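Local atomic coordinates of iota-carrageenase (Alteromonas sp., PDB entry 1H80), a protein that hydrolyses the 1,4-beta-D-linkages of iota-carrageenan, a sulfated galactan of red algal cell walls, from within the chain and with inversion of anomeric configuration. Residues D139-K144 against W173-I178; V162-R167 against T219-M224; G252-K257 against S279-L284. All blocks are in the same frame, centred on the assembly; numbering follows the deposited sequence.

Interaction 1 of 3, residues D139-K144 against W173-I178; sequences DVRNYK and WSRNGI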
ATOM      1  N   ASP A 139       7.188  12.363   9.703  1.00 13.18           N
ATOM      2  CA  ASP A 139       6.607  13.438  10.493  1.00 12.78           C
ATOM      3  C   ASP A 139       6.132  14.575   9.595  1.00 12.66           C
ATOM      4  O   ASP A 139       6.796  15.609   9.468  1.00 13.25           O
ATOM      5  CB  ASP A 139       7.636  13.972  11.491  1.00 14.43           C
ATOM      6  CG  ASP A 139       7.012  14.858  12.552  1.00 16.37           C
ATOM      7  OD1 ASP A 139       5.854  15.299  12.375  1.00 15.99           O
ATOM      8  OD2 ASP A 139       7.689  15.124  13.567  1.00 18.86           O
ATOM      9  N   VAL A 140       4.978  14.369   8.973  1.00 11.44           N
ATOM     10  CA  VAL A 140       4.391  15.364   8.092  1.00 11.60           C
ATOM     11  C   VAL A 140       2.907  15.495   8.402  1.00 10.39           C
ATOM     12  O   VAL A 140       2.224  14.501   8.638  1.00 10.96           O
ATOM     13  CB  VAL A 140       4.602  14.980   6.597  1.00 11.36           C
ATOM     14  CG1 VAL A 140       4.052  13.591   6.320  1.00 12.90           C
ATOM     15  CG2 VAL A 140       3.931  16.003   5.694  1.00 12.32           C
ATOM     16  N   ARG A 141       2.424  16.735   8.434  1.00 10.33           N
ATOM     17  CA  ARG A 141       1.015  17.004   8.706  1.00 10.81           C
ATOM     18  C   ARG A 141       0.509  18.045   7.736  1.00 10.33           C
ATOM     19  O   ARG A 141       1.251  18.950   7.345  1.00 11.72           O
ATOM     20  CB  ARG A 141       0.817  17.514  10.127  1.00 12.02           C
ATOM     21  CG  ARG A 141       1.339  16.571  11.174  1.00 13.16           C
ATOM     22  CD  ARG A 141       1.008  17.059  12.564  1.00 14.99           C
ATOM     23  NE  ARG A 141       1.690  16.237  13.552  1.00 15.63           N
ATOM     24  CZ  ARG A 141       1.606  16.417  14.863  1.00 18.11           C
ATOM     25  NH1 ARG A 141       0.859  17.396  15.360  1.00 17.98           N
ATOM     26  NH2 ARG A 141       2.282  15.619  15.676  1.00 18.32           N
ATOM     27  N   ASN A 142      -0.765  17.909   7.382  1.00  9.83           N
ATOM     28  CA  ASN A 142      -1.460  18.778   6.446  1.00  9.38           C
ATOM     29  C   ASN A 142      -0.791  18.668   5.090  1.00 10.20           C
ATOM     30  O   ASN A 142      -0.066  19.563   4.647  1.00 10.89           O
ATOM     31  CB  ASN A 142      -1.470  20.230   6.915  1.00 10.66           C
ATOM     32  CG  ASN A 142      -2.450  21.061   6.128  1.00 10.93           C
ATOM     33  OD1 ASN A 142      -3.553  20.602   5.833  1.00 11.86           O
ATOM     34  ND2 ASN A 142      -2.062  22.277   5.776  1.00 12.24           N
ATOM     35  N   TYR A 143      -1.044  17.548   4.432  1.00  9.76           N
ATOM     36  CA  TYR A 143      -0.430  17.306   3.145  1.00  9.85           C
ATOM     37  C   TYR A 143      -1.372  16.698   2.132  1.00 10.42           C
ATOM     38  O   TYR A 143      -2.420  16.155   2.472  1.00 10.70           O
ATOM     39  CB  TYR A 143       0.787  16.392   3.311  1.00 10.60           C
ATOM     40  CG  TYR A 143       0.473  14.989   3.786  1.00 10.55           C
ATOM     41  CD1 TYR A 143       0.335  14.698   5.146  1.00 10.33           C
ATOM     42  CD2 TYR A 143       0.369  13.943   2.876  1.00 11.35           C
ATOM     43  CE1 TYR A 143       0.111  13.388   5.583  1.00 11.61           C
ATOM     44  CE2 TYR A 143       0.146  12.638   3.299  1.00 11.64           C
ATOM     45  CZ  TYR A 143       0.023  12.366   4.649  1.00 11.22           C
ATOM     46  OH  TYR A 143      -0.150  11.063   5.048  1.00 12.90           O
ATOM     47  N   LYS A 144      -0.977  16.800   0.873  1.00  9.92           N
ATOM     48  CA  LYS A 144      -1.765  16.256  -0.212  1.00 10.28           C
ATOM     49  C   LYS A 144      -0.822  15.756  -1.291  1.00 10.69           C
ATOM     50  O   LYS A 144       0.051  16.490  -1.750  1.00 12.22           O
ATOM     51  CB  LYS A 144      -2.695  17.332  -0.775  1.00 11.69           C
ATOM     52  CG  LYS A 144      -3.646  16.838  -1.849  1.00 14.58           C
ATOM     53  CD  LYS A 144      -4.486  17.997  -2.383  1.00 17.60           C
ATOM     54  CE  LYS A 144      -5.511  17.525  -3.397  1.00 20.83           C
ATOM     55  NZ  LYS A 144      -6.252  18.685  -3.972  1.00 22.39           N
ATOM     56  N   TRP A 173       4.670  10.123  13.039  1.00 13.21           N
ATOM     57  CA  TRP A 173       4.105   9.709  11.767  1.00 12.70           C
ATOM     58  C   TRP A 173       3.161  10.776  11.261  1.00 13.08           C
ATOM     59  O   TRP A 173       2.938  11.776  11.936  1.00 14.96           O
ATOM     60  CB  TRP A 173       3.404   8.355  11.905  1.00 13.08           C
ATOM     61  CG  TRP A 173       2.344   8.308  12.944  1.00 12.82           C
ATOM     62  CD1 TRP A 173       1.039   8.660  12.795  1.00 13.03           C
ATOM     63  CD2 TRP A 173       2.500   7.898  14.305  1.00 12.88           C
ATOM     64  NE1 TRP A 173       0.365   8.494  13.979  1.00 13.07           N
ATOM     65  CE2 TRP A 173       1.240   8.027  14.925  1.00 13.37           C
ATOM     66  CE3 TRP A 173       3.583   7.434  15.062  1.00 13.24           C
ATOM     67  CZ2 TRP A 173       1.030   7.709  16.271  1.00 13.49           C
ATOM     68  CZ3 TRP A 173       3.374   7.118  16.401  1.00 13.36           C
ATOM     69  CH2 TRP A 173       2.110   7.258  16.988  1.00 12.62           C
ATOM     70  N   SER A 174       2.605  10.563  10.077  1.00 13.26           N
ATOM     71  CA  SER A 174       1.753  11.581   9.482  1.00 13.18           C
ATOM     72  C   SER A 174       0.325  11.692   9.981  1.00 13.30           C
ATOM     73  O   SER A 174      -0.269  10.735  10.488  1.00 12.55           O
ATOM     74  CB  SER A 174       1.758  11.436   7.956  1.00 15.01           C
ATOM     75  OG  SER A 174       1.084  10.266   7.536  1.00 15.57           O
ATOM     76  N   ARG A 175      -0.213  12.896   9.832  1.00 12.47           N
ATOM     77  CA  ARG A 175      -1.575  13.196  10.233  1.00 14.24           C
ATOM     78  C   ARG A 175      -2.125  14.246   9.288  1.00 13.27           C
ATOM     79  O   ARG A 175      -1.379  15.081   8.774  1.00 13.28           O
ATOM     80  CB  ARG A 175      -1.622  13.800  11.636  1.00 17.36           C
ATOM     81  CG  ARG A 175      -0.698  13.193  12.650  1.00 21.74           C
ATOM     82  CD  ARG A 175      -0.749  14.045  13.913  1.00 24.67           C
ATOM     83  NE  ARG A 175      -2.041  13.965  14.588  1.00 26.63           N
ATOM     84  CZ  ARG A 175      -2.461  12.918  15.295  1.00 28.17           C
ATOM     85  NH1 ARG A 175      -1.695  11.844  15.430  1.00 29.28           N
ATOM     86  NH2 ARG A 175      -3.656  12.943  15.869  1.00 28.04           N
ATOM     87  N   ASN A 176      -3.431  14.193   9.070  1.00 12.04           N
ATOM     88  CA  ASN A 176      -4.124  15.170   8.243  1.00 11.69           C
ATOM     89  C   ASN A 176      -3.575  15.263   6.834  1.00 11.01           C
ATOM     90  O   ASN A 176      -2.790  16.151   6.504  1.00 11.78           O
ATOM     91  CB  ASN A 176      -4.064  16.539   8.926  1.00 12.80           C
ATOM     92  CG  ASN A 176      -4.450  16.473  10.390  1.00 14.77           C
ATOM     93  OD1 ASN A 176      -5.330  15.705  10.775  1.00 14.66           O
ATOM     94  ND2 ASN A 176      -3.799  17.286  11.213  1.00 16.17           N
ATOM     95  N   GLY A 177      -4.000  14.334   5.998  1.00 10.03           N
ATOM     96  CA  GLY A 177      -3.522  14.343   4.634  1.00 10.23           C
ATOM     97  C   GLY A 177      -4.469  13.653   3.690  1.00  9.66           C
ATOM     98  O   GLY A 177      -5.395  12.956   4.101  1.00 10.43           O
ATOM     99  N   ILE A 178      -4.238  13.884   2.406  1.00  9.78           N
ATOM    100  CA  ILE A 178      -5.027  13.275   1.354  1.00  9.39           C
ATOM    101  C   ILE A 178      -4.051  12.683   0.354  1.00 10.18           C
ATOM    102  O   ILE A 178      -3.131  13.359  -0.097  1.00 10.47           O
ATOM    103  CB  ILE A 178      -5.897  14.313   0.613  1.00  8.95           C
ATOM    104  CG1 ILE A 178      -6.861  14.979   1.594  1.00 10.57           C
ATOM    105  CG2 ILE A 178      -6.656  13.637  -0.526  1.00 10.81           C
ATOM    106  CD1 ILE A 178      -7.780  16.010   0.950  1.00 11.23           C
TER
HETATM  107  O   HOH W   1       3.461  14.216  12.994  1.00 17.93           O
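The Tyr-143 ring carries Gly-177 CA over the centre of one face, 3.9 Å from its centroid and 10° off the normal, a CH-pi contact. With CG set between backbone N and carbonyl carbon (chi1 65°), the ring leans across to the neighbouring strand, where Tyr-143 OH and Ser-174 OG form a 2.9 Å hydrogen bond. Arg-175 CD lies over one face of the Arg-141 guanidinium, toward its rim, 3.3 Å from Arg-141 NE. At the edge of that group and in its plane sits a water, which accepts from Arg-141 NE and donates to Asp-139 OD1 and Trp-173 O, each at 2.7 Å.

The backbones run parallel in register, from Arg-175 N to Val-140 O (3.2 Å) through to Ile-178 N to Tyr-143 O (2.9 Å). Both segments turn a corner together, at Asn-142 and Asn-176, as successive coils of a parallel beta-helix do.

The two guanidinium planes stand 58° apart, Arg-141 NE and Arg-175 NE 4.5 Å from each other. Asp-200 pairs with Arg-175, Asp-139 with Arg-109 and Arg-167. Such carboxylates probably offset the basic charge, while the triply bonded water links Arg-141 to Asp-139 of its own segment and to Trp-173 O across the contact.

Interaction 2 of 3, residues V162-R167 against T219-M224; sequences VDVTER and TDNLLM
Asn-221 reaches across to Asp-163 with its amide: ND2 donates to Asp-163 OD1 at 2.9 Å, a weak bond whose N-H...O angle is only 128°. The two side chains cross at about a right angle, and the carboxylate and amide planes are 75° apart. Asp-163 OD1 also accepts from the next backbone amide, Val-164 N, at 2.7 Å. That second donor comes in on the anti side, so one oxygen is gripped twice and the carboxylate is restrained in rotation.

The amide of Asn-221 is used at both ends. CG lies opposite the backbone N (chi1 -173°), and Asn-221 OD1 turns back to accept from Leu-223 N at 2.8 Å, which makes Asn-221 the N-cap of helix 222-227.

Val-164 divides its branches between the helix and its N-cap residue. With CG1 anti to the carbonyl carbon and CG2 between that carbon and the backbone N, both methyls face the helix. Val-164 CG1 meets Met-224 SD at 3.8 Å, where the methionine chain bends at its last torsion. Val-164 CG2 approaches Asn-221 ND2 from the opposite direction, at 4.0 Å, and lies 4.3 Å from Leu-223 CD1.

A capped short helix after strand 216-218 thus packs on the middle of strand 160-167, interrupted at Asp-163, a lateral excursion from the right-handed parallel beta-helix of this pectate-lyase-like fold.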
ATOM      1  N   VAL A 162       3.352   5.113   4.223  1.00 13.18           N
ATOM      2  CA  VAL A 162       2.806   6.023   5.229  1.00 13.03           C
ATOM      3  C   VAL A 162       3.419   5.461   6.502  1.00 14.19           C
ATOM      4  O   VAL A 162       2.774   4.757   7.278  1.00 14.17           O
ATOM      5  CB  VAL A 162       1.267   5.935   5.251  1.00 13.78           C
ATOM      6  CG1 VAL A 162       0.690   7.009   6.157  1.00 14.08           C
ATOM      7  CG2 VAL A 162       0.726   6.107   3.832  1.00 14.02           C
ATOM      8  N   ASP A 163       4.688   5.805   6.691  1.00 14.21           N
ATOM      9  CA  ASP A 163       5.507   5.275   7.771  1.00 15.41           C
ATOM     10  C   ASP A 163       5.724   6.090   9.036  1.00 15.46           C
ATOM     11  O   ASP A 163       5.193   7.188   9.212  1.00 14.75           O
ATOM     12  CB  ASP A 163       6.877   4.923   7.190  1.00 16.94           C
ATOM     13  CG  ASP A 163       7.361   3.551   7.610  1.00 19.42           C
ATOM     14  OD1 ASP A 163       7.083   3.143   8.755  1.00 20.38           O
ATOM     15  OD2 ASP A 163       8.031   2.885   6.791  0.50 19.32           O
ATOM     16  N   VAL A 164       6.536   5.512   9.914  1.00 16.33           N
ATOM     17  CA  VAL A 164       6.894   6.135  11.177  1.00 16.66           C
ATOM     18  C   VAL A 164       8.382   6.457  11.123  1.00 16.86           C
ATOM     19  O   VAL A 164       9.121   5.891  10.312  1.00 17.47           O
ATOM     20  CB  VAL A 164       6.625   5.186  12.379  1.00 15.96           C
ATOM     21  CG1 VAL A 164       5.158   4.797  12.416  1.00 16.47           C
ATOM     22  CG2 VAL A 164       7.498   3.942  12.280  1.00 16.51           C
ATOM     23  N   THR A 165       8.811   7.387  11.967  1.00 16.98           N
ATOM     24  CA  THR A 165      10.215   7.762  12.038  1.00 18.06           C
ATOM     25  C   THR A 165      10.557   8.041  13.492  1.00 17.63           C
ATOM     26  O   THR A 165       9.715   8.510  14.255  1.00 16.42           O
ATOM     27  CB  THR A 165      10.534   9.024  11.200  1.00 20.49           C
ATOM     28  OG1 THR A 165       9.775  10.138  11.685  1.00 22.48           O
ATOM     29  CG2 THR A 165      10.211   8.788   9.744  1.00 22.56           C
ATOM     30  N   GLU A 166      11.792   7.733  13.871  1.00 18.31           N
ATOM     31  CA  GLU A 166      12.250   7.939  15.236  1.00 19.74           C
ATOM     32  C   GLU A 166      12.904   9.301  15.440  1.00 20.57           C
ATOM     33  O   GLU A 166      13.719   9.741  14.626  1.00 21.38           O
ATOM     34  CB  GLU A 166      13.253   6.847  15.623  1.00 20.60           C
ATOM     35  N   ARG A 167      12.535   9.962  16.533  1.00 21.09           N
ATOM     36  CA  ARG A 167      13.111  11.252  16.885  1.00 21.89           C
ATOM     37  C   ARG A 167      12.838  11.553  18.353  1.00 21.84           C
ATOM     38  O   ARG A 167      11.720  11.378  18.842  1.00 21.01           O
ATOM     39  CB  ARG A 167      12.540  12.376  16.012  1.00 22.88           C
ATOM     40  CG  ARG A 167      13.382  13.646  16.069  1.00 24.74           C
ATOM     41  CD  ARG A 167      12.761  14.810  15.307  1.00 26.66           C
ATOM     42  NE  ARG A 167      11.510  15.253  15.913  1.00 28.05           N
ATOM     43  CZ  ARG A 167      10.309  15.049  15.382  1.00 28.35           C
ATOM     44  NH1 ARG A 167      10.194  14.408  14.226  1.00 28.05           N
ATOM     45  NH2 ARG A 167       9.225  15.481  16.011  1.00 29.59           N
ATOM     46  N   THR A 219       0.020  -3.077   9.235  1.00 17.13           N
ATOM     47  CA  THR A 219       0.853  -2.358  10.190  1.00 17.76           C
ATOM     48  C   THR A 219       1.879  -3.260  10.866  1.00 19.25           C
ATOM     49  O   THR A 219       1.686  -3.673  12.008  1.00 19.81           O
ATOM     50  CB  THR A 219      -0.051  -1.708  11.244  1.00 17.08           C
ATOM     51  OG1 THR A 219      -0.864  -2.716  11.863  1.00 16.55           O
ATOM     52  CG2 THR A 219      -0.977  -0.702  10.581  1.00 17.48           C
ATOM     53  N   ASP A 220       2.982  -3.538  10.176  1.00 21.19           N
ATOM     54  CA  ASP A 220       3.991  -4.440  10.727  1.00 23.39           C
ATOM     55  C   ASP A 220       5.430  -3.944  10.841  1.00 24.45           C
ATOM     56  O   ASP A 220       6.358  -4.755  10.887  1.00 25.32           O
ATOM     57  CB  ASP A 220       3.987  -5.757   9.941  1.00 24.74           C
ATOM     58  CG  ASP A 220       4.358  -5.574   8.478  1.00 26.46           C
ATOM     59  OD1 ASP A 220       4.752  -4.454   8.090  1.00 26.97           O
ATOM     60  OD2 ASP A 220       4.263  -6.559   7.715  0.75 27.77           O
ATOM     61  N   ASN A 221       5.628  -2.633  10.896  1.00 24.73           N
ATOM     62  CA  ASN A 221       6.977  -2.087  11.029  1.00 25.36           C
ATOM     63  C   ASN A 221       7.509  -2.450  12.415  1.00 25.34           C
ATOM     64  O   ASN A 221       6.880  -2.138  13.426  1.00 25.66           O
ATOM     65  CB  ASN A 221       6.951  -0.565  10.870  1.00 26.16           C
ATOM     66  CG  ASN A 221       8.340   0.039  10.830  1.00 27.09           C
ATOM     67  OD1 ASN A 221       9.194  -0.289  11.652  1.00 28.01           O
ATOM     68  ND2 ASN A 221       8.570   0.935   9.878  1.00 27.84           N
ATOM     69  N   LEU A 222       8.672  -3.098  12.457  1.00 25.54           N
ATOM     70  CA  LEU A 222       9.287  -3.518  13.715  1.00 25.78           C
ATOM     71  C   LEU A 222       9.436  -2.391  14.732  1.00 25.20           C
ATOM     72  O   LEU A 222       9.296  -2.613  15.937  1.00 25.26           O
ATOM     73  CB  LEU A 222      10.659  -4.143  13.443  1.00 26.79           C
ATOM     74  N   LEU A 223       9.727  -1.186  14.251  1.00 24.02           N
ATOM     75  CA  LEU A 223       9.884  -0.036  15.136  1.00 23.15           C
ATOM     76  C   LEU A 223       8.649   0.160  16.002  1.00 21.53           C
ATOM     77  O   LEU A 223       8.750   0.501  17.180  1.00 20.39           O
ATOM     78  CB  LEU A 223      10.130   1.239  14.326  1.00 24.18           C
ATOM     79  CG  LEU A 223      11.541   1.478  13.785  1.00 25.68           C
ATOM     80  CD1 LEU A 223      11.555   2.729  12.924  1.00 26.25           C
ATOM     81  CD2 LEU A 223      12.509   1.626  14.949  1.00 26.72           C
ATOM     82  N   MET A 224       7.478  -0.050  15.415  1.00 20.29           N
ATOM     83  CA  MET A 224       6.240   0.128  16.156  1.00 20.10           C
ATOM     84  C   MET A 224       6.083  -0.915  17.248  1.00 21.00           C
ATOM     85  O   MET A 224       5.436  -0.668  18.262  1.00 20.58           O
ATOM     86  CB  MET A 224       5.047   0.089  15.204  1.00 19.18           C
ATOM     87  CG  MET A 224       5.158   1.127  14.110  1.00 18.30           C
ATOM     88  SD  MET A 224       3.620   1.372  13.237  1.00 17.00           S
ATOM     89  CE  MET A 224       3.355  -0.250  12.551  1.00 17.26           C
TER

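Interaction 3 of 3, residues G252-K257 against S279-L284; sequences GPHFMK and SGFVEL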
ATOM      1  N   GLY A 252      -4.394  -6.014   7.980  1.00 14.62           N
ATOM      2  CA  GLY A 252      -3.509  -6.988   8.596  1.00 15.95           C
ATOM      3  C   GLY A 252      -2.798  -6.243   9.705  1.00 16.04           C
ATOM      4  O   GLY A 252      -1.716  -5.705   9.490  1.00 15.89           O
ATOM      5  N   PRO A 253      -3.378  -6.210  10.912  1.00 16.38           N
ATOM      6  CA  PRO A 253      -2.780  -5.499  12.044  1.00 16.61           C
ATOM      7  C   PRO A 253      -1.529  -6.098  12.666  1.00 17.22           C
ATOM      8  O   PRO A 253      -0.816  -5.412  13.398  1.00 17.94           O
ATOM      9  CB  PRO A 253      -3.933  -5.424  13.033  1.00 16.65           C
ATOM     10  CG  PRO A 253      -4.594  -6.758  12.837  1.00 16.06           C
ATOM     11  CD  PRO A 253      -4.614  -6.907  11.322  1.00 16.53           C
ATOM     12  N   HIS A 254      -1.250  -7.363  12.367  1.00 18.04           N
ATOM     13  CA  HIS A 254      -0.091  -8.023  12.949  1.00 18.53           C
ATOM     14  C   HIS A 254      -0.161  -7.891  14.471  1.00 18.33           C
ATOM     15  O   HIS A 254      -1.069  -8.435  15.092  1.00 18.92           O
ATOM     16  CB  HIS A 254       1.207  -7.422  12.401  1.00 19.99           C
ATOM     17  CG  HIS A 254       1.538  -7.878  11.015  1.00 20.88           C
ATOM     18  ND1 HIS A 254       2.600  -8.711  10.737  1.00 21.75           N
ATOM     19  CD2 HIS A 254       0.924  -7.647   9.829  1.00 21.56           C
ATOM     20  CE1 HIS A 254       2.626  -8.974   9.442  1.00 22.13           C
ATOM     21  NE2 HIS A 254       1.618  -8.340   8.869  1.00 21.25           N
ATOM     22  N   PHE A 255       0.769  -7.142  15.058  1.00 18.42           N
ATOM     23  CA  PHE A 255       0.833  -6.955  16.511  1.00 18.47           C
ATOM     24  C   PHE A 255       0.252  -5.625  16.994  1.00 18.94           C
ATOM     25  O   PHE A 255       0.107  -5.400  18.197  1.00 19.20           O
ATOM     26  CB  PHE A 255       2.298  -7.016  16.942  1.00 18.67           C
ATOM     27  CG  PHE A 255       3.164  -6.010  16.233  1.00 19.15           C
ATOM     28  CD1 PHE A 255       3.096  -4.659  16.565  1.00 19.74           C
ATOM     29  CD2 PHE A 255       3.986  -6.399  15.181  1.00 19.37           C
ATOM     30  CE1 PHE A 255       3.830  -3.710  15.859  1.00 20.30           C
ATOM     31  CE2 PHE A 255       4.728  -5.457  14.467  1.00 20.30           C
ATOM     32  CZ  PHE A 255       4.645  -4.108  14.807  1.00 19.59           C
ATOM     33  N   MET A 256      -0.076  -4.748  16.054  1.00 18.58           N
ATOM     34  CA  MET A 256      -0.570  -3.414  16.379  1.00 18.97           C
ATOM     35  C   MET A 256      -2.060  -3.233  16.624  1.00 18.49           C
ATOM     36  O   MET A 256      -2.899  -3.792  15.923  1.00 18.10           O
ATOM     37  CB  MET A 256      -0.122  -2.446  15.279  1.00 19.46           C
ATOM     38  CG  MET A 256      -0.618  -1.011  15.415  1.00 20.80           C
ATOM     39  SD  MET A 256      -0.045  -0.169  16.903  0.75 22.73           S
ATOM     40  CE  MET A 256       1.698  -0.534  16.812  0.75 21.14           C
ATOM     41  N   LYS A 257      -2.375  -2.429  17.634  1.00 18.68           N
ATOM     42  CA  LYS A 257      -3.756  -2.112  17.958  1.00 19.38           C
ATOM     43  C   LYS A 257      -4.087  -0.824  17.208  1.00 19.20           C
ATOM     44  O   LYS A 257      -3.646   0.262  17.590  1.00 20.33           O
ATOM     45  CB  LYS A 257      -3.925  -1.889  19.460  1.00 20.63           C
ATOM     46  CG  LYS A 257      -5.326  -1.445  19.839  1.00 22.36           C
ATOM     47  CD  LYS A 257      -5.493  -1.349  21.344  1.00 24.71           C
ATOM     48  CE  LYS A 257      -6.905  -0.929  21.707  1.00 26.68           C
ATOM     49  NZ  LYS A 257      -7.126  -0.937  23.180  1.00 29.31           N
ATOM     50  N   SER A 279      -6.014 -12.159  10.402  1.00 19.10           N
ATOM     51  CA  SER A 279      -6.052 -12.156  11.852  1.00 20.02           C
ATOM     52  C   SER A 279      -4.799 -11.476  12.390  1.00 19.55           C
ATOM     53  O   SER A 279      -3.738 -11.508  11.765  1.00 19.13           O
ATOM     54  CB  SER A 279      -6.109 -13.589  12.378  1.00 21.23           C
ATOM     55  OG  SER A 279      -6.012 -13.615  13.792  1.00 23.94           O
ATOM     56  N   GLY A 280      -4.935 -10.828  13.539  1.00 19.85           N
ATOM     57  CA  GLY A 280      -3.776 -10.217  14.150  1.00 20.58           C
ATOM     58  C   GLY A 280      -3.064 -11.406  14.759  1.00 22.09           C
ATOM     59  O   GLY A 280      -3.699 -12.432  15.011  1.00 21.53           O
ATOM     60  N   PHE A 281      -1.760 -11.303  14.974  1.00 23.26           N
ATOM     61  CA  PHE A 281      -1.031 -12.415  15.563  1.00 25.72           C
ATOM     62  C   PHE A 281       0.177 -11.929  16.335  1.00 27.95           C
ATOM     63  O   PHE A 281       0.614 -10.788  16.176  1.00 28.19           O
ATOM     64  CB  PHE A 281      -0.588 -13.410  14.487  1.00 25.07           C
ATOM     65  CG  PHE A 281       0.316 -12.819  13.447  1.00 24.73           C
ATOM     66  CD1 PHE A 281      -0.204 -12.075  12.391  1.00 23.89           C
ATOM     67  CD2 PHE A 281       1.693 -13.002  13.522  1.00 24.17           C
ATOM     68  CE1 PHE A 281       0.634 -11.523  11.427  1.00 24.12           C
ATOM     69  CE2 PHE A 281       2.541 -12.452  12.562  1.00 24.44           C
ATOM     70  CZ  PHE A 281       2.008 -11.711  11.511  1.00 24.19           C
ATOM     71  N   VAL A 282       0.714 -12.805  17.174  1.00 30.65           N
ATOM     72  CA  VAL A 282       1.871 -12.466  17.979  1.00 33.63           C
ATOM     73  C   VAL A 282       3.069 -13.303  17.561  1.00 35.32           C
ATOM     74  O   VAL A 282       2.922 -14.451  17.145  1.00 35.38           O
ATOM     75  CB  VAL A 282       1.598 -12.694  19.473  1.00 33.77           C
ATOM     76  CG1 VAL A 282       2.187 -11.557  20.260  1.00 34.84           C
ATOM     77  CG2 VAL A 282       0.100 -12.799  19.733  1.00 34.14           C
ATOM     78  N   GLU A 283       4.256 -12.719  17.682  1.00 37.69           N
ATOM     79  CA  GLU A 283       5.486 -13.395  17.297  1.00 39.84           C
ATOM     80  C   GLU A 283       6.547 -13.280  18.387  1.00 40.73           C
ATOM     81  O   GLU A 283       6.827 -12.186  18.876  1.00 41.08           O
ATOM     82  CB  GLU A 283       6.015 -12.778  16.004  1.00 41.12           C
ATOM     83  CG  GLU A 283       6.463 -13.773  14.957  1.00 42.99           C
ATOM     84  CD  GLU A 283       6.923 -13.090  13.684  1.00 43.83           C
ATOM     85  OE1 GLU A 283       7.964 -12.402  13.721  1.00 44.91           O
ATOM     86  OE2 GLU A 283       6.239 -13.235  12.649  1.00 44.79           O
ATOM     87  N   LEU A 284       7.136 -14.413  18.763  1.00 41.59           N
ATOM     88  CA  LEU A 284       8.179 -14.432  19.783  1.00 42.49           C
ATOM     89  C   LEU A 284       9.542 -14.602  19.121  1.00 43.03           C
ATOM     90  O   LEU A 284       9.699 -15.404  18.200  1.00 43.22           O
ATOM     91  CB  LEU A 284       7.939 -15.574  20.774  1.00 42.63           C
ATOM     92  CG  LEU A 284       6.621 -15.540  21.554  1.00 42.68           C
ATOM     93  CD1 LEU A 284       6.555 -16.728  22.499  1.00 42.82           C
ATOM     94  CD2 LEU A 284       6.515 -14.235  22.329  1.00 42.85           C
TER
HETATM   95  O   HOH W   2      -2.243  -9.355  10.546  1.00 19.05           O
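His-254 and Phe-281 meet where two coils of the right-handed parallel beta-helix leave adjacent strands, 250-252 and 275-277. The first loop is a type II' beta turn from Pro-253 to Met-256, closed by Met-256 N donating to Pro-253 O. His-254 occupies the i+1 position of the turn with the positive phi (54°) that this turn requires.

Along the second segment, Ser-279 comes first and takes part through its backbone. A water bridges the two loops, accepting from His-254 N and donating to Ser-279 O, both at 2.9 Å. The hydroxyl of the same serine is spent locally, on Gly-280 O.

Gly-280 CA lies 3.4 Å from His-254 O. On the proline ring, Pro-253 CG packs on Gly-280 CA at 3.8 Å.

Phe-281 makes the main contact. The one direct hydrogen bond between the segments runs from Phe-281 N to His-254 O at 3.0 Å; the donor N sits 42° out of the carbonyl plane, not on a lone pair. Phe-281 CG sits between the backbone N and the carbonyl carbon, which sends the ring alongside the imidazole, both pointing the same way, with planes inclined at 51° and centroids 4.7 Å apart. Phe-281 CE1 lies over the histidine face, toward its rim, and Phe-281 CZ comes within 3.2 Å of His-254 ND1. The imidazole is held from elsewhere as well, since NE2 bonds to Glu-218, while Arg-326 makes a cation-pi contact with the phenyl ring.

After Phe-281 the segment turns to other partners: Val-282 and Leu-284 pair by backbone with Val-327 and Ala-325, and between them Glu-283 OE2 comes to the edge of the Phe-281 ring, in its plane.

The contacts follow one another along the beta-helix. Centres of interactions 1 and 2 are 15 Å apart, those of 2 and 3 are 14 Å apart, and those of 1 and 3 are 25 Å apart. Interactions 1 and 2 share neighbouring strands (132-141, 160-167 and 170-175), touch through the Asp-139 to Arg-167 salt bridge, and interleave along the chain. Interactions 2 and 3 follow in series and touch where Asp-220 CB lies 3.4 Å from His-254 ND1; Phe-255 packs against helix 222-227. Direct pairing of coil strands in interaction 1 thus gives way to contacts of a helix and loops of later coils, the first of them made on strand 160-167, all along one parallel beta-helix.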